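Local coordinates for protein putative nitroreductase (Thermotoga maritima, PDB 1VKW) that is a putative nitroreductase of the FMN-dependent nitroreductase clan and probably has oxidoreductase activity, at residues 151-164 against 176-190. Numbering follows the deposited sequence.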
loop_
_atom_site.group_PDB
_atom_site.type_symbol
_atom_site.label_atom_id
_atom_site.label_comp_id
_atom_site.label_asym_id
_atom_site.label_seq_id
_atom_site.Cartn_x
_atom_site.Cartn_y
_atom_site.Cartn_z
HETATM N N MSE A 151 -9.622 -6.151 -3.322
HETATM C CA MSE A 151 -8.731 -4.980 -3.242
HETATM C C MSE A 151 -7.388 -5.325 -2.607
HETATM O O MSE A 151 -6.363 -4.745 -2.968
HETATM C CB MSE A 151 -9.388 -3.860 -2.440
HETATM C CG MSE A 151 -10.608 -3.270 -3.080
HETATM SE SE MSE A 151 -10.236 -2.446 -4.824
HETATM C CE MSE A 151 -10.740 -4.011 -5.986
ATOM N N THR A 152 -7.401 -6.259 -1.658
ATOM C CA THR A 152 -6.185 -6.744 -1.015
ATOM C C THR A 152 -5.276 -7.506 -1.998
ATOM O O THR A 152 -4.058 -7.311 -1.974
ATOM C CB THR A 152 -6.554 -7.654 0.199
ATOM O OG1 THR A 152 -7.318 -6.902 1.154
ATOM C CG2 THR A 152 -5.321 -8.117 0.961
ATOM N N ILE A 153 -5.877 -8.349 -2.848
ATOM C CA ILE A 153 -5.138 -9.137 -3.866
ATOM C C ILE A 153 -4.451 -8.262 -4.910
ATOM O O ILE A 153 -3.462 -8.674 -5.503
ATOM C CB ILE A 153 -6.094 -10.151 -4.612
ATOM C CG1 ILE A 153 -6.675 -11.193 -3.651
ATOM C CG2 ILE A 153 -5.380 -10.845 -5.791
ATOM C CD1 ILE A 153 -5.753 -11.604 -2.570
ATOM N N LEU A 154 -4.974 -7.064 -5.142
ATOM C CA LEU A 154 -4.329 -6.136 -6.072
ATOM C C LEU A 154 -3.076 -5.478 -5.485
ATOM O O LEU A 154 -2.411 -4.714 -6.173
ATOM C CB LEU A 154 -5.325 -5.075 -6.565
ATOM C CG LEU A 154 -6.528 -5.663 -7.326
ATOM C CD1 LEU A 154 -7.578 -4.622 -7.608
ATOM C CD2 LEU A 154 -6.100 -6.363 -8.623
ATOM N N ALA A 155 -2.750 -5.770 -4.228
ATOM C CA ALA A 155 -1.541 -5.232 -3.605
ATOM C C ALA A 155 -0.317 -5.696 -4.372
ATOM O O ALA A 155 -0.340 -6.773 -4.973
ATOM C CB ALA A 155 -1.436 -5.690 -2.141
ATOM N N PRO A 156 0.748 -4.896 -4.361
ATOM C CA PRO A 156 2.001 -5.330 -4.936
ATOM C C PRO A 156 2.695 -6.262 -3.953
ATOM O O PRO A 156 2.365 -6.282 -2.760
ATOM C CB PRO A 156 2.785 -4.028 -5.103
ATOM C CG PRO A 156 2.302 -3.170 -3.972
ATOM C CD PRO A 156 0.847 -3.534 -3.806
ATOM N N SER A 157 3.623 -7.049 -4.475
ATOM C CA SER A 157 4.454 -7.915 -3.651
ATOM C C SER A 157 5.785 -8.099 -4.358
ATOM O O SER A 157 5.835 -8.077 -5.592
ATOM C CB SER A 157 3.765 -9.261 -3.411
ATOM O OG SER A 157 3.436 -9.925 -4.627
ATOM N N ALA A 158 6.853 -8.258 -3.574
ATOM C CA ALA A 158 8.167 -8.584 -4.098
ATOM C C ALA A 158 8.087 -9.718 -5.116
ATOM O O ALA A 158 7.572 -10.799 -4.805
ATOM C CB ALA A 158 9.098 -8.970 -2.961
ATOM N N LEU A 159 8.588 -9.455 -6.322
ATOM C CA LEU A 159 8.586 -10.415 -7.443
ATOM C C LEU A 159 7.201 -10.969 -7.826
ATOM O O LEU A 159 7.111 -12.032 -8.440
ATOM C CB LEU A 159 9.543 -11.585 -7.149
ATOM C CG LEU A 159 11.022 -11.255 -6.967
ATOM C CD1 LEU A 159 11.843 -12.545 -6.900
ATOM C CD2 LEU A 159 11.524 -10.364 -8.092
ATOM N N ASN A 160 6.142 -10.222 -7.506
ATOM C CA ASN A 160 4.753 -10.669 -7.684
ATOM C C ASN A 160 4.440 -12.058 -7.115
ATOM O O ASN A 160 3.593 -12.798 -7.630
ATOM C CB ASN A 160 4.319 -10.593 -9.154
ATOM C CG ASN A 160 2.800 -10.529 -9.310
ATOM O OD1 ASN A 160 2.100 -9.986 -8.453
ATOM N ND2 ASN A 160 2.286 -11.098 -10.399
ATOM N N ARG A 161 5.075 -12.401 -6.007
ATOM C CA ARG A 161 4.856 -13.735 -5.474
ATOM C C ARG A 161 3.553 -13.854 -4.711
ATOM O O ARG A 161 3.115 -14.969 -4.470
ATOM C CB ARG A 161 6.025 -14.211 -4.645
ATOM C CG ARG A 161 6.271 -13.461 -3.381
ATOM C CD ARG A 161 7.666 -13.734 -2.850
ATOM N NE ARG A 161 8.136 -12.675 -1.970
ATOM C CZ ARG A 161 9.380 -12.569 -1.529
ATOM N NH1 ARG A 161 10.293 -13.469 -1.856
ATOM N NH2 ARG A 161 9.702 -11.562 -0.739
ATOM N N GLN A 162 2.952 -12.720 -4.331
ATOM C CA GLN A 162 1.582 -12.670 -3.789
ATOM C C GLN A 162 1.456 -13.608 -2.597
ATOM O O GLN A 162 0.623 -14.515 -2.603
ATOM C CB GLN A 162 0.562 -13.057 -4.870
ATOM C CG GLN A 162 0.576 -12.186 -6.107
ATOM C CD GLN A 162 0.011 -12.890 -7.341
ATOM O OE1 GLN A 162 -1.190 -13.187 -7.409
ATOM N NE2 GLN A 162 0.863 -13.115 -8.329
ATOM N N PRO A 163 2.297 -13.397 -1.581
ATOM C CA PRO A 163 2.513 -14.394 -0.530
ATOM C C PRO A 163 1.468 -14.365 0.608
ATOM O O PRO A 163 1.842 -14.377 1.778
ATOM C CB PRO A 163 3.905 -14.010 0.000
ATOM C CG PRO A 163 3.957 -12.509 -0.153
ATOM C CD PRO A 163 3.118 -12.181 -1.362
ATOM N N TRP A 164 0.183 -14.363 0.270
ATOM C CA TRP A 164 -0.872 -14.163 1.278
ATOM C C TRP A 164 -1.822 -15.330 1.398
ATOM O O TRP A 164 -2.239 -15.931 0.403
ATOM C CB TRP A 164 -1.684 -12.914 0.961
ATOM C CG TRP A 164 -0.864 -11.749 0.557
ATOM C CD1 TRP A 164 0.016 -11.061 1.329
ATOM C CD2 TRP A 164 -0.860 -11.113 -0.723
ATOM N NE1 TRP A 164 0.577 -10.038 0.604
ATOM C CE2 TRP A 164 0.049 -10.041 -0.655
ATOM C CE3 TRP A 164 -1.539 -11.337 -1.921
ATOM C CZ2 TRP A 164 0.300 -9.197 -1.742
ATOM C CZ3 TRP A 164 -1.289 -10.487 -3.005
ATOM C CH2 TRP A 164 -0.381 -9.437 -2.898
ATOM N N SER A 176 -2.143 -13.997 6.655
ATOM C CA SER A 176 -0.893 -14.620 7.084
ATOM C C SER A 176 0.096 -14.658 5.926
ATOM O O SER A 176 -0.290 -14.897 4.770
ATOM C CB SER A 176 -1.141 -16.048 7.564
ATOM O OG SER A 176 -2.231 -16.119 8.471
ATOM N N SER A 177 1.367 -14.425 6.246
ATOM C CA SER A 177 2.456 -14.494 5.280
ATOM C C SER A 177 3.801 -14.690 5.979
ATOM O O SER A 177 4.005 -14.200 7.082
ATOM C CB SER A 177 2.527 -13.202 4.474
ATOM O OG SER A 177 3.496 -13.302 3.449
ATOM N N GLU A 178 4.714 -15.375 5.295
ATOM C CA GLU A 178 6.121 -15.486 5.706
ATOM C C GLU A 178 6.959 -14.248 5.328
ATOM O O GLU A 178 8.140 -14.164 5.685
ATOM C CB GLU A 178 6.775 -16.715 5.053
ATOM C CG GLU A 178 5.986 -18.022 5.108
ATOM C CD GLU A 178 5.812 -18.575 6.513
ATOM O OE1 GLU A 178 5.922 -17.817 7.504
ATOM O OE2 GLU A 178 5.547 -19.791 6.629
ATOM N N ARG A 179 6.356 -13.320 4.591
ATOM C CA ARG A 179 7.039 -12.146 4.046
ATOM C C ARG A 179 6.454 -10.885 4.676
ATOM O O ARG A 179 5.421 -10.385 4.218
ATOM C CB ARG A 179 6.820 -12.086 2.534
ATOM C CG ARG A 179 7.283 -13.310 1.817
ATOM C CD ARG A 179 8.771 -13.498 1.915
ATOM N NE ARG A 179 9.204 -14.727 1.290
ATOM C CZ ARG A 179 10.461 -15.129 1.252
ATOM N NH1 ARG A 179 11.425 -14.396 1.811
ATOM N NH2 ARG A 179 10.760 -16.271 0.654
ATOM N N PRO A 180 7.099 -10.386 5.728
ATOM C CA PRO A 180 6.485 -9.372 6.561
ATOM C C PRO A 180 6.180 -8.072 5.813
ATOM O O PRO A 180 5.118 -7.501 6.012
ATOM C CB PRO A 180 7.489 -9.191 7.715
ATOM C CG PRO A 180 8.778 -9.750 7.233
ATOM C CD PRO A 180 8.435 -10.782 6.222
ATOM N N VAL A 181 7.055 -7.645 4.910
ATOM C CA VAL A 181 6.805 -6.398 4.169
ATOM C C VAL A 181 5.553 -6.548 3.301
ATOM O O VAL A 181 4.659 -5.715 3.359
ATOM C CB VAL A 181 8.018 -5.955 3.322
ATOM C CG1 VAL A 181 7.732 -4.623 2.630
ATOM C CG2 VAL A 181 9.251 -5.816 4.197
ATOM N N ASP A 182 5.495 -7.635 2.535
ATOM C CA ASP A 182 4.334 -7.956 1.700
ATOM C C ASP A 182 3.056 -8.099 2.539
ATOM O O ASP A 182 1.999 -7.633 2.137
ATOM C CB ASP A 182 4.594 -9.232 0.883
ATOM C CG ASP A 182 5.821 -9.110 -0.047
ATOM O OD1 ASP A 182 6.026 -8.039 -0.649
ATOM O OD2 ASP A 182 6.628 -10.040 -0.246
ATOM N N LEU A 183 3.169 -8.740 3.705
ATOM C CA LEU A 183 2.064 -8.826 4.663
ATOM C C LEU A 183 1.527 -7.437 5.006
ATOM O O LEU A 183 0.324 -7.201 4.927
ATOM C CB LEU A 183 2.502 -9.525 5.956
ATOM C CG LEU A 183 1.382 -10.236 6.741
ATOM C CD1 LEU A 183 1.974 -11.009 7.908
ATOM C CD2 LEU A 183 0.314 -9.294 7.228
ATOM N N GLY A 184 2.438 -6.532 5.368
ATOM C CA GLY A 184 2.082 -5.168 5.720
ATOM C C GLY A 184 1.418 -4.434 4.573
ATOM O O GLY A 184 0.457 -3.707 4.785
ATOM N N ILE A 185 1.953 -4.612 3.365
ATOM C CA ILE A 185 1.391 -3.997 2.155
ATOM C C ILE A 185 -0.073 -4.422 1.959
ATOM O O ILE A 185 -0.958 -3.579 1.815
ATOM C CB ILE A 185 2.273 -4.345 0.912
ATOM C CG1 ILE A 185 3.632 -3.625 0.992
ATOM C CG2 ILE A 185 1.589 -3.943 -0.391
ATOM C CD1 ILE A 185 4.635 -4.087 -0.045
ATOM N N ALA A 186 -0.320 -5.732 1.969
ATOM C CA ALA A 186 -1.669 -6.258 1.803
ATOM C C ALA A 186 -2.587 -5.799 2.939
ATOM O O ALA A 186 -3.753 -5.466 2.715
ATOM C CB ALA A 186 -1.639 -7.777 1.734
ATOM N N LEU A 187 -2.053 -5.778 4.155
ATOM C CA LEU A 187 -2.827 -5.367 5.329
ATOM C C LEU A 187 -3.287 -3.919 5.211
ATOM O O LEU A 187 -4.396 -3.587 5.644
ATOM C CB LEU A 187 -2.008 -5.564 6.605
ATOM C CG LEU A 187 -2.683 -5.367 7.960
ATOM C CD1 LEU A 187 -3.679 -6.467 8.229
ATOM C CD2 LEU A 187 -1.610 -5.316 9.048
ATOM N N SER A 188 -2.449 -3.072 4.610
ATOM C CA SER A 188 -2.816 -1.677 4.344
ATOM C C SER A 188 -4.029 -1.572 3.431
ATOM O O SER A 188 -4.921 -0.753 3.677
ATOM C CB SER A 188 -1.637 -0.877 3.765
ATOM O OG SER A 188 -1.423 -1.154 2.387
ATOM N N HIS A 189 -4.083 -2.400 2.389
ATOM C CA HIS A 189 -5.247 -2.422 1.492
ATOM C C HIS A 189 -6.514 -2.856 2.202
ATOM O O HIS A 189 -7.577 -2.279 1.988
ATOM C CB HIS A 189 -5.003 -3.334 0.278
ATOM C CG HIS A 189 -4.012 -2.788 -0.704
ATOM N ND1 HIS A 189 -4.162 -2.929 -2.070
ATOM C CD2 HIS A 189 -2.863 -2.098 -0.522
ATOM C CE1 HIS A 189 -3.139 -2.353 -2.681
ATOM N NE2 HIS A 189 -2.333 -1.848 -1.767
ATOM N N ALA A 190 -6.414 -3.895 3.030
ATOM C CA ALA A 190 -7.574 -4.402 3.749
ATOM C C ALA A 190 -8.053 -3.367 4.768
ATOM O O ALA A 190 -9.239 -3.096 4.889
ATOM C CB ALA A 190 -7.249 -5.698 4.421
HETATM O O HOH W 1 8.878 -8.688 0.233
HETATM O O HOH W 2 3.939 -16.781 2.720
#
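Asp182 O takes two donors from opposite faces of its carbonyl plane: Ala186 N, one helical turn on, and the indole of Trp164, whose NE1 lies 3.2 Å from Asp182 O, well above the plane and not on a lone pair. This is where the loop following helix 143-153 is laid along the first turns of helix 180-198, in a protein whose sequence places it in a putative nitroreductase family. With chi1 at -44°, CG of Trp164 sits beside its own backbone N, and the five-membered ring comes to rest over Ala186, whose CB makes a CH-pi contact 3.7 Å from the ring centroid.

The carboxylate of Asp182 turns to the loop as well. Ala158 N donates to Asp182 OD1 at 3.0 Å, arriving from above the carboxylate plane, while NE and NH2 of Arg161 each make a weak hydrogen bond to Asp182 OD2 within a long salt bridge, and water 1 bridges the same pair, accepting from NH2 and donating to OD2. Arg179 lays its guanidinium flat on that of Arg161, centres 3.9 Å apart and planes 8° from parallel; the nearby Asp182 probably eases the meeting of like charges. Beside them, Ser177 OG donates to Pro163 O at 2.6 Å and accepts from Arg179 N, closing an ST turn just before the helix.

At the other end, His189 ND1 donates to Met151 O at 3.0 Å, nearly in the ring plane, and NE2 bonds Glu85 of helix 74-93. Ala155 CB stands over the centre of the imidazole, 3.8 Å from the His189 ring centroid and 11° off its normal. Replacing His189 by an alanine would probably leave Met151 O and Glu85 without this donor and open a gap under the methyl of Ala155. Pro156 CD and O both press on Ile185 CG2.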